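Local atomic coordinates of M64R (Myxoma virus, PDB entry 5CZ3), a protein that probably plays a role in multiplication of the virus in different cell types, as a member of the poxvirus C7 family of host-range proteins. Residues Asp31-Asn36 / Val61-Ile66; Cys44-Phe49 / Val92-Glu97. All coordinates share one frame; numbering follows the deposited sequence.

The two contacts sit on opposite sides of the chain's centre, about 23 Å apart between their centres, in one beta-sandwich. Interaction 2 lies within a sheet: strands 45-54 and 87-95 run side by side, tied by backbone hydrogen bonds, with an exposed tyrosine pair on one face and a mostly buried, largely apolar side opposite. Interaction 1 is a partly buried contact where the chain enters strand 34-40, and side chains and waters, instead of paired backbones, hold a connecting loop. The elements overlap: the loop carrying 61-66 follows strand 45-54, and strand 34-40 lies under the buried face of interaction 2. Polar chemistry thus dominates interaction 1, while apolar packing and regular pairing dominate interaction 2.

Interaction 1: Asp31-Asn36 / Val61-Ile66; sequences DSYGCN and VEAKPI
Lys-64 stretches across to Asp-31 with its chain extended beyond CG and gives NZ to the backbone O of Asp-31 at 2.9 Å, arriving almost straight onto the carbonyl (C=O...N 173°). The carboxylate of Asp-31 comes from the opposite direction and lies beside the end of the lysine: its OD2 is 3.3 Å from Lys-64 CE but 3.9 Å from NZ, a long salt bridge. A second grip comes from Tyr-33, whose OH donates to the backbone O of Lys-64 at 2.9 Å. That oxygen lies at the ring edge, in the ring plane, while the hydroxyl is tilted 29° from the carbonyl plane. Ile-66 crosses the ring at about a right angle, CG1 at 3.9 Å from Tyr-33 CE1. Two waters extend the contact. One donates to Asp-31 OD1 (2.7 Å) and accepts from Lys-64 N; the other donates to both Asp-31 OD2 and Glu-62 O, so each carboxylate oxygen is bridged to the loop backbone. Further out, Asp-106 forms a salt bridge with Lys-64 NZ, and His-9 bonds Asp-31 OD1 through NE2 while meeting the Tyr-33 ring edge-to-face. Ser-105 OG bonds Tyr-33 N and Ser-32 OG. The whole fastens the connection between strands 45-54 and 67-70 to the lead-in of strand 34-40 in this C7-family beta-sandwich.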
ATOM      1  N   ASP A  31       2.230   9.123  12.276  1.00 54.27           N
ATOM      2  CA  ASP A  31       2.411   7.716  12.620  1.00 52.59           C
ATOM      3  C   ASP A  31       1.225   6.893  12.132  1.00 50.28           C
ATOM      4  O   ASP A  31       0.435   6.381  12.927  1.00 50.90           O
ATOM      5  CB  ASP A  31       2.595   7.538  14.128  1.00 54.99           C
ATOM      6  CG  ASP A  31       2.892   6.098  14.512  1.00 54.35           C
ATOM      7  OD1 ASP A  31       3.429   5.356  13.664  1.00 52.42           O
ATOM      8  OD2 ASP A  31       2.584   5.707  15.657  1.00 56.21           O
ATOM      9  N   SER A  32       1.109   6.776  10.816  1.00 48.32           N
ATOM     10  CA  SER A  32       0.024   6.028  10.201  1.00 47.62           C
ATOM     11  C   SER A  32       0.347   5.758   8.741  1.00 47.67           C
ATOM     12  O   SER A  32       1.059   6.530   8.100  1.00 47.03           O
ATOM     13  CB  SER A  32      -1.297   6.790  10.318  1.00 48.05           C
ATOM     14  OG  SER A  32      -2.399   5.957   9.998  1.00 46.51           O
ATOM     15  N   TYR A  33      -0.187   4.672   8.212  1.00 49.04           N
ATOM     16  CA  TYR A  33       0.004   4.306   6.827  1.00 49.21           C
ATOM     17  C   TYR A  33      -1.173   3.539   6.269  1.00 47.17           C
ATOM     18  O   TYR A  33      -1.895   2.910   6.981  1.00 48.12           O
ATOM     19  CB  TYR A  33       1.300   3.544   6.623  1.00 51.30           C
ATOM     20  CG  TYR A  33       1.805   2.791   7.810  1.00 54.27           C
ATOM     21  CD1 TYR A  33       1.225   1.608   8.197  1.00 55.67           C
ATOM     22  CD2 TYR A  33       2.887   3.248   8.525  1.00 56.24           C
ATOM     23  CE1 TYR A  33       1.695   0.914   9.266  1.00 58.81           C
ATOM     24  CE2 TYR A  33       3.362   2.558   9.593  1.00 58.66           C
ATOM     25  CZ  TYR A  33       2.759   1.397   9.956  1.00 61.08           C
ATOM     26  OH  TYR A  33       3.224   0.707  11.017  1.00 65.91           O
ATOM     27  N   GLY A  34      -1.358   3.604   4.972  1.00 44.66           N
ATOM     28  CA  GLY A  34      -2.470   2.943   4.319  1.00 43.85           C
ATOM     29  C   GLY A  34      -2.823   3.634   3.019  1.00 44.58           C
ATOM     30  O   GLY A  34      -2.278   4.695   2.703  1.00 46.65           O
ATOM     31  N   CYS A  35      -3.734   3.030   2.262  1.00 43.51           N
ATOM     32  CA  CYS A  35      -4.177   3.600   0.996  1.00 43.40           C
ATOM     33  C   CYS A  35      -5.446   2.927   0.496  1.00 43.14           C
ATOM     34  O   CYS A  35      -5.875   1.901   1.029  1.00 42.34           O
ATOM     35  CB  CYS A  35      -3.083   3.477  -0.065  1.00 43.10           C
ATOM     36  SG  CYS A  35      -2.642   1.780  -0.479  1.00 45.19           S
ATOM     37  N   ASN A  36      -6.037   3.517  -0.537  1.00 43.58           N
ATOM     38  CA  ASN A  36      -7.214   2.955  -1.181  1.00 43.70           C
ATOM     39  C   ASN A  36      -6.922   2.656  -2.642  1.00 43.56           C
ATOM     40  O   ASN A  36      -6.446   3.520  -3.377  1.00 44.24           O
ATOM     41  CB  ASN A  36      -8.398   3.910  -1.058  1.00 45.68           C
ATOM     42  CG  ASN A  36      -8.638   4.351   0.368  1.00 46.55           C
ATOM     43  OD1 ASN A  36      -8.778   3.523   1.268  1.00 46.17           O
ATOM     44  ND2 ASN A  36      -8.680   5.662   0.586  1.00 47.88           N
ATOM     45  N   VAL A  61       7.521   3.756  19.464  1.00 75.59           N
ATOM     46  CA  VAL A  61       7.760   2.708  20.447  1.00 78.89           C
ATOM     47  C   VAL A  61       7.623   1.345  19.780  1.00 77.74           C
ATOM     48  O   VAL A  61       8.292   0.383  20.158  1.00 80.12           O
ATOM     49  CB  VAL A  61       6.791   2.809  21.645  1.00 81.75           C
ATOM     50  CG1 VAL A  61       7.117   4.031  22.489  1.00 84.67           C
ATOM     51  CG2 VAL A  61       5.345   2.855  21.168  1.00 79.23           C
ATOM     52  N   GLU A  62       6.759   1.284  18.771  1.00 75.37           N
ATOM     53  CA  GLU A  62       6.517   0.065  18.012  1.00 76.21           C
ATOM     54  C   GLU A  62       5.764   0.392  16.727  1.00 72.59           C
ATOM     55  O   GLU A  62       5.046   1.390  16.656  1.00 71.04           O
ATOM     56  CB  GLU A  62       5.730  -0.949  18.844  1.00 80.06           C
ATOM     57  CG  GLU A  62       4.456  -0.393  19.457  1.00 81.85           C
ATOM     58  CD  GLU A  62       3.667  -1.443  20.214  1.00 86.29           C
ATOM     59  OE1 GLU A  62       4.128  -2.603  20.281  1.00 89.14           O
ATOM     60  OE2 GLU A  62       2.585  -1.110  20.741  1.00 89.47           O
ATOM     61  N   ALA A  63       5.934  -0.449  15.713  1.00 64.62           N
ATOM     62  CA  ALA A  63       5.252  -0.252  14.440  1.00 51.38           C
ATOM     63  C   ALA A  63       3.899  -0.955  14.436  1.00 60.22           C
ATOM     64  O   ALA A  63       3.812  -2.153  14.708  1.00 63.68           O
ATOM     65  CB  ALA A  63       6.114  -0.751  13.292  1.00 52.30           C
ATOM     66  N   LYS A  64       2.847  -0.200  14.132  1.00 56.65           N
ATOM     67  CA  LYS A  64       1.498  -0.749  14.044  1.00 55.70           C
ATOM     68  C   LYS A  64       1.420  -1.797  12.938  1.00 57.03           C
ATOM     69  O   LYS A  64       2.230  -1.783  12.013  1.00 59.39           O
ATOM     70  CB  LYS A  64       0.485   0.370  13.785  1.00 53.55           C
ATOM     71  CG  LYS A  64       0.608   1.561  14.726  1.00 53.60           C
ATOM     72  CD  LYS A  64      -0.455   2.608  14.432  1.00 53.39           C
ATOM     73  CE  LYS A  64      -0.184   3.899  15.187  1.00 55.03           C
ATOM     74  NZ  LYS A  64      -1.156   4.970  14.833  1.00 54.99           N
ATOM     75  N   PRO A  65       0.451  -2.719  13.027  1.00 56.97           N
ATOM     76  CA  PRO A  65       0.300  -3.670  11.921  1.00 56.71           C
ATOM     77  C   PRO A  65      -0.375  -3.023  10.717  1.00 53.03           C
ATOM     78  O   PRO A  65      -1.014  -1.981  10.864  1.00 51.36           O
ATOM     79  CB  PRO A  65      -0.591  -4.773  12.514  1.00 59.32           C
ATOM     80  CG  PRO A  65      -0.667  -4.491  13.993  1.00 61.21           C
ATOM     81  CD  PRO A  65      -0.456  -3.024  14.143  1.00 58.61           C
ATOM     82  N   ILE A  66      -0.226  -3.625   9.541  1.00 52.63           N
ATOM     83  CA  ILE A  66      -0.989  -3.200   8.375  1.00 50.95           C
ATOM     84  C   ILE A  66      -2.192  -4.113   8.202  1.00 51.60           C
ATOM     85  O   ILE A  66      -2.048  -5.335   8.146  1.00 52.90           O
ATOM     86  CB  ILE A  66      -0.153  -3.224   7.081  1.00 51.32           C
ATOM     87  CG1 ILE A  66       1.047  -2.284   7.193  1.00 51.02           C
ATOM     88  CG2 ILE A  66      -1.017  -2.846   5.886  1.00 50.02           C
ATOM     89  CD1 ILE A  66       1.814  -2.115   5.900  1.00 48.56           C
TER
HETATM   90  O   HOH W   1       3.764   2.697  13.311  1.00 46.28           O
HETATM   91  O   HOH W   2       3.212   3.389  16.918  1.00 49.43           O

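Interaction 2: Cys44-Phe49 / Val92-Glu97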
ATOM      1  N   CYS A  44     -11.610 -13.033 -14.066  1.00 62.06           N
ATOM      2  CA  CYS A  44     -11.325 -13.560 -12.738  1.00 59.93           C
ATOM      3  C   CYS A  44      -9.826 -13.794 -12.589  1.00 58.28           C
ATOM      4  O   CYS A  44      -9.233 -14.533 -13.372  1.00 59.41           O
ATOM      5  CB  CYS A  44     -12.094 -14.861 -12.508  1.00 61.61           C
ATOM      6  SG  CYS A  44     -13.892 -14.655 -12.507  1.00107.38           S
ATOM      7  N   LYS A  45      -9.208 -13.163 -11.596  1.00 56.45           N
ATOM      8  CA  LYS A  45      -7.761 -13.276 -11.443  1.00 54.71           C
ATOM      9  C   LYS A  45      -7.297 -13.146  -9.999  1.00 50.27           C
ATOM     10  O   LYS A  45      -8.052 -12.727  -9.121  1.00 49.56           O
ATOM     11  CB  LYS A  45      -7.056 -12.218 -12.296  1.00 56.36           C
ATOM     12  CG  LYS A  45      -7.314 -10.791 -11.843  1.00 57.00           C
ATOM     13  CD  LYS A  45      -6.665  -9.782 -12.774  1.00 58.29           C
ATOM     14  CE  LYS A  45      -7.158  -9.951 -14.203  1.00 62.94           C
ATOM     15  NZ  LYS A  45      -6.590  -8.918 -15.112  1.00 66.41           N
ATOM     16  N   TYR A  46      -6.043 -13.518  -9.767  1.00 47.29           N
ATOM     17  CA  TYR A  46      -5.400 -13.311  -8.479  1.00 44.37           C
ATOM     18  C   TYR A  46      -4.531 -12.061  -8.537  1.00 43.23           C
ATOM     19  O   TYR A  46      -3.715 -11.910  -9.444  1.00 43.67           O
ATOM     20  CB  TYR A  46      -4.554 -14.525  -8.086  1.00 42.51           C
ATOM     21  CG  TYR A  46      -5.353 -15.729  -7.641  1.00 43.15           C
ATOM     22  CD1 TYR A  46      -5.730 -15.884  -6.314  1.00 42.30           C
ATOM     23  CD2 TYR A  46      -5.723 -16.715  -8.546  1.00 45.09           C
ATOM     24  CE1 TYR A  46      -6.455 -16.985  -5.900  1.00 44.09           C
ATOM     25  CE2 TYR A  46      -6.448 -17.820  -8.141  1.00 46.71           C
ATOM     26  CZ  TYR A  46      -6.812 -17.950  -6.816  1.00 46.27           C
ATOM     27  OH  TYR A  46      -7.534 -19.048  -6.405  1.00 48.47           O
ATOM     28  N   ILE A  47      -4.710 -11.167  -7.573  1.00 42.39           N
ATOM     29  CA  ILE A  47      -3.905  -9.955  -7.512  1.00 41.92           C
ATOM     30  C   ILE A  47      -2.947 -10.015  -6.328  1.00 41.06           C
ATOM     31  O   ILE A  47      -3.370 -10.129  -5.178  1.00 40.52           O
ATOM     32  CB  ILE A  47      -4.781  -8.697  -7.407  1.00 42.90           C
ATOM     33  CG1 ILE A  47      -5.734  -8.618  -8.599  1.00 44.96           C
ATOM     34  CG2 ILE A  47      -3.916  -7.449  -7.345  1.00 42.28           C
ATOM     35  CD1 ILE A  47      -6.697  -7.460  -8.532  1.00 46.78           C
ATOM     36  N   THR A  48      -1.652  -9.944  -6.622  1.00 41.51           N
ATOM     37  CA  THR A  48      -0.623 -10.051  -5.595  1.00 40.80           C
ATOM     38  C   THR A  48      -0.098  -8.678  -5.189  1.00 42.12           C
ATOM     39  O   THR A  48       0.364  -7.906  -6.029  1.00 43.02           O
ATOM     40  CB  THR A  48       0.560 -10.918  -6.075  1.00 40.46           C
ATOM     41  OG1 THR A  48       0.081 -12.201  -6.497  1.00 41.04           O
ATOM     42  CG2 THR A  48       1.576 -11.105  -4.958  1.00 39.42           C
ATOM     43  N   PHE A  49      -0.181  -8.376  -3.897  1.00 43.47           N
ATOM     44  CA  PHE A  49       0.376  -7.141  -3.357  1.00 45.30           C
ATOM     45  C   PHE A  49       1.629  -7.426  -2.539  1.00 44.59           C
ATOM     46  O   PHE A  49       1.622  -8.288  -1.663  1.00 46.11           O
ATOM     47  CB  PHE A  49      -0.638  -6.411  -2.473  1.00 46.91           C
ATOM     48  CG  PHE A  49      -1.884  -5.981  -3.189  1.00 49.95           C
ATOM     49  CD1 PHE A  49      -2.949  -6.853  -3.341  1.00 50.72           C
ATOM     50  CD2 PHE A  49      -2.003  -4.694  -3.686  1.00 51.80           C
ATOM     51  CE1 PHE A  49      -4.100  -6.455  -3.989  1.00 52.70           C
ATOM     52  CE2 PHE A  49      -3.152  -4.291  -4.336  1.00 53.87           C
ATOM     53  CZ  PHE A  49      -4.201  -5.172  -4.488  1.00 54.35           C
ATOM     54  N   VAL A  92      -2.392 -11.885  -1.234  1.00 24.40           N
ATOM     55  CA  VAL A  92      -2.973 -12.269  -2.510  1.00 27.41           C
ATOM     56  C   VAL A  92      -4.488 -12.349  -2.380  1.00 29.24           C
ATOM     57  O   VAL A  92      -5.008 -13.065  -1.525  1.00 38.57           O
ATOM     58  CB  VAL A  92      -2.419 -13.618  -3.005  1.00 27.97           C
ATOM     59  CG1 VAL A  92      -3.157 -14.072  -4.254  1.00 28.25           C
ATOM     60  CG2 VAL A  92      -0.919 -13.513  -3.268  1.00 27.94           C
ATOM     61  N   ILE A  93      -5.190 -11.600  -3.220  1.00 57.27           N
ATOM     62  CA  ILE A  93      -6.646 -11.622  -3.219  1.00 53.83           C
ATOM     63  C   ILE A  93      -7.167 -12.237  -4.506  1.00 53.76           C
ATOM     64  O   ILE A  93      -6.485 -12.231  -5.531  1.00 52.57           O
ATOM     65  CB  ILE A  93      -7.239 -10.212  -3.059  1.00 51.51           C
ATOM     66  CG1 ILE A  93      -6.804  -9.316  -4.219  1.00 49.39           C
ATOM     67  CG2 ILE A  93      -6.820  -9.607  -1.730  1.00 50.19           C
ATOM     68  CD1 ILE A  93      -7.421  -7.935  -4.192  1.00 48.56           C
ATOM     69  N   TYR A  94      -8.379 -12.774  -4.445  1.00 54.41           N
ATOM     70  CA  TYR A  94      -9.031 -13.309  -5.628  1.00 55.56           C
ATOM     71  C   TYR A  94     -10.268 -12.487  -5.958  1.00 57.09           C
ATOM     72  O   TYR A  94     -11.174 -12.361  -5.135  1.00 58.35           O
ATOM     73  CB  TYR A  94      -9.407 -14.775  -5.424  1.00 56.68           C
ATOM     74  CG  TYR A  94     -10.228 -15.340  -6.557  1.00 57.64           C
ATOM     75  CD1 TYR A  94      -9.625 -15.767  -7.732  1.00 56.43           C
ATOM     76  CD2 TYR A  94     -11.609 -15.440  -6.455  1.00 60.49           C
ATOM     77  CE1 TYR A  94     -10.374 -16.280  -8.773  1.00 55.17           C
ATOM     78  CE2 TYR A  94     -12.363 -15.950  -7.487  1.00 58.07           C
ATOM     79  CZ  TYR A  94     -11.743 -16.368  -8.644  1.00 62.61           C
ATOM     80  OH  TYR A  94     -12.492 -16.880  -9.678  1.00 67.37           O
ATOM     81  N   VAL A  95     -10.303 -11.930  -7.164  1.00 57.43           N
ATOM     82  CA  VAL A  95     -11.425 -11.098  -7.580  1.00 59.56           C
ATOM     83  C   VAL A  95     -12.080 -11.627  -8.851  1.00 63.48           C
ATOM     84  O   VAL A  95     -11.418 -12.208  -9.711  1.00 62.88           O
ATOM     85  CB  VAL A  95     -10.988  -9.638  -7.808  1.00 57.38           C
ATOM     86  CG1 VAL A  95     -10.630  -8.979  -6.483  1.00 55.37           C
ATOM     87  CG2 VAL A  95      -9.819  -9.573  -8.780  1.00 55.89           C
ATOM     88  N   GLU A  96     -13.389 -11.424  -8.954  1.00 67.82           N
ATOM     89  CA  GLU A  96     -14.150 -11.852 -10.121  1.00 72.65           C
ATOM     90  C   GLU A  96     -14.700 -10.640 -10.859  1.00 73.59           C
ATOM     91  O   GLU A  96     -15.054 -10.720 -12.035  1.00 75.93           O
ATOM     92  CB  GLU A  96     -15.286 -12.790  -9.708  1.00 77.50           C
ATOM     93  CG  GLU A  96     -14.809 -14.133  -9.183  1.00 78.24           C
ATOM     94  CD  GLU A  96     -15.946 -15.060  -8.800  1.00 82.34           C
ATOM     95  OE1 GLU A  96     -16.987 -14.567  -8.318  1.00 83.76           O
ATOM     96  OE2 GLU A  96     -15.796 -16.285  -8.989  1.00 84.48           O
ATOM     97  N   GLU A  97     -14.765  -9.518 -10.150  1.00 72.16           N
ATOM     98  CA  GLU A  97     -15.225  -8.257 -10.718  1.00 72.77           C
ATOM     99  C   GLU A  97     -14.464  -7.097 -10.081  1.00 67.60           C
ATOM    100  O   GLU A  97     -13.521  -7.317  -9.321  1.00 64.22           O
ATOM    101  CB  GLU A  97     -16.732  -8.093 -10.516  1.00 77.63           C
ATOM    102  CG  GLU A  97     -17.187  -8.265  -9.075  1.00 78.33           C
ATOM    103  CD  GLU A  97     -18.694  -8.189  -8.928  1.00 83.29           C
ATOM    104  OE2 GLU A  97     -19.191  -8.353  -7.795  1.00 84.98           O
TER
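Tyr-94 turns the edge of its ring onto the face of Tyr-46, with CD1 3.6 Å above the plane and over its centre. The planes meet at 53° and the centroids are 5.0 Å apart, a tilted edge-to-face pair. From facing positions the two side chains take different first torsions, CG anti to N in Tyr-94 (chi1 173°) and beside N in Tyr-46, and the rings meet tilted, not flat on each other. At the far end of its ring, Tyr-94 OH is 3.5 Å from Cys-44 CB and makes a weak hydrogen bond to Glu-96 OE2 at the ring edge; Cys-44 SG carries a covalently linked beta-mercaptoethanol, probably from the crystallisation liquor. Val-92 continues this face with both branches, CG1 against Tyr-46 CD1 (3.8 Å) and CG2 against Thr-48 OG1 (3.6 Å). The other side is largely apolar. Ile-93 holds CG1 between its N and carbonyl carbon, which brings CG1 to Ile-47 CB and lets CD1 reach Phe-49 CE1 at 3.6 Å. Ile-47 CD1 in turn meets Val-95 CG2 at 3.8 Å. Lys-45 shares this face and turns NZ to Thr-122 and Asp-123. Between the two faces, the backbones of Lys-45 and Val-95 and of Ile-47 and Ile-93 each pair through two hydrogen bonds; Tyr-46/Tyr-94 and Thr-48/Val-92 are non-hydrogen-bonded antiparallel pairs. Within their six-stranded sheet, 79-82 flanks 87-95 and 10-15 flanks 45-54. Their apolar side looks into the sandwich, where Ile-47, Phe-49 and Ile-93 touch Leu-39 of strand 34-40, and Ile-93 and Val-95 touch Leu-70 of strand 67-70.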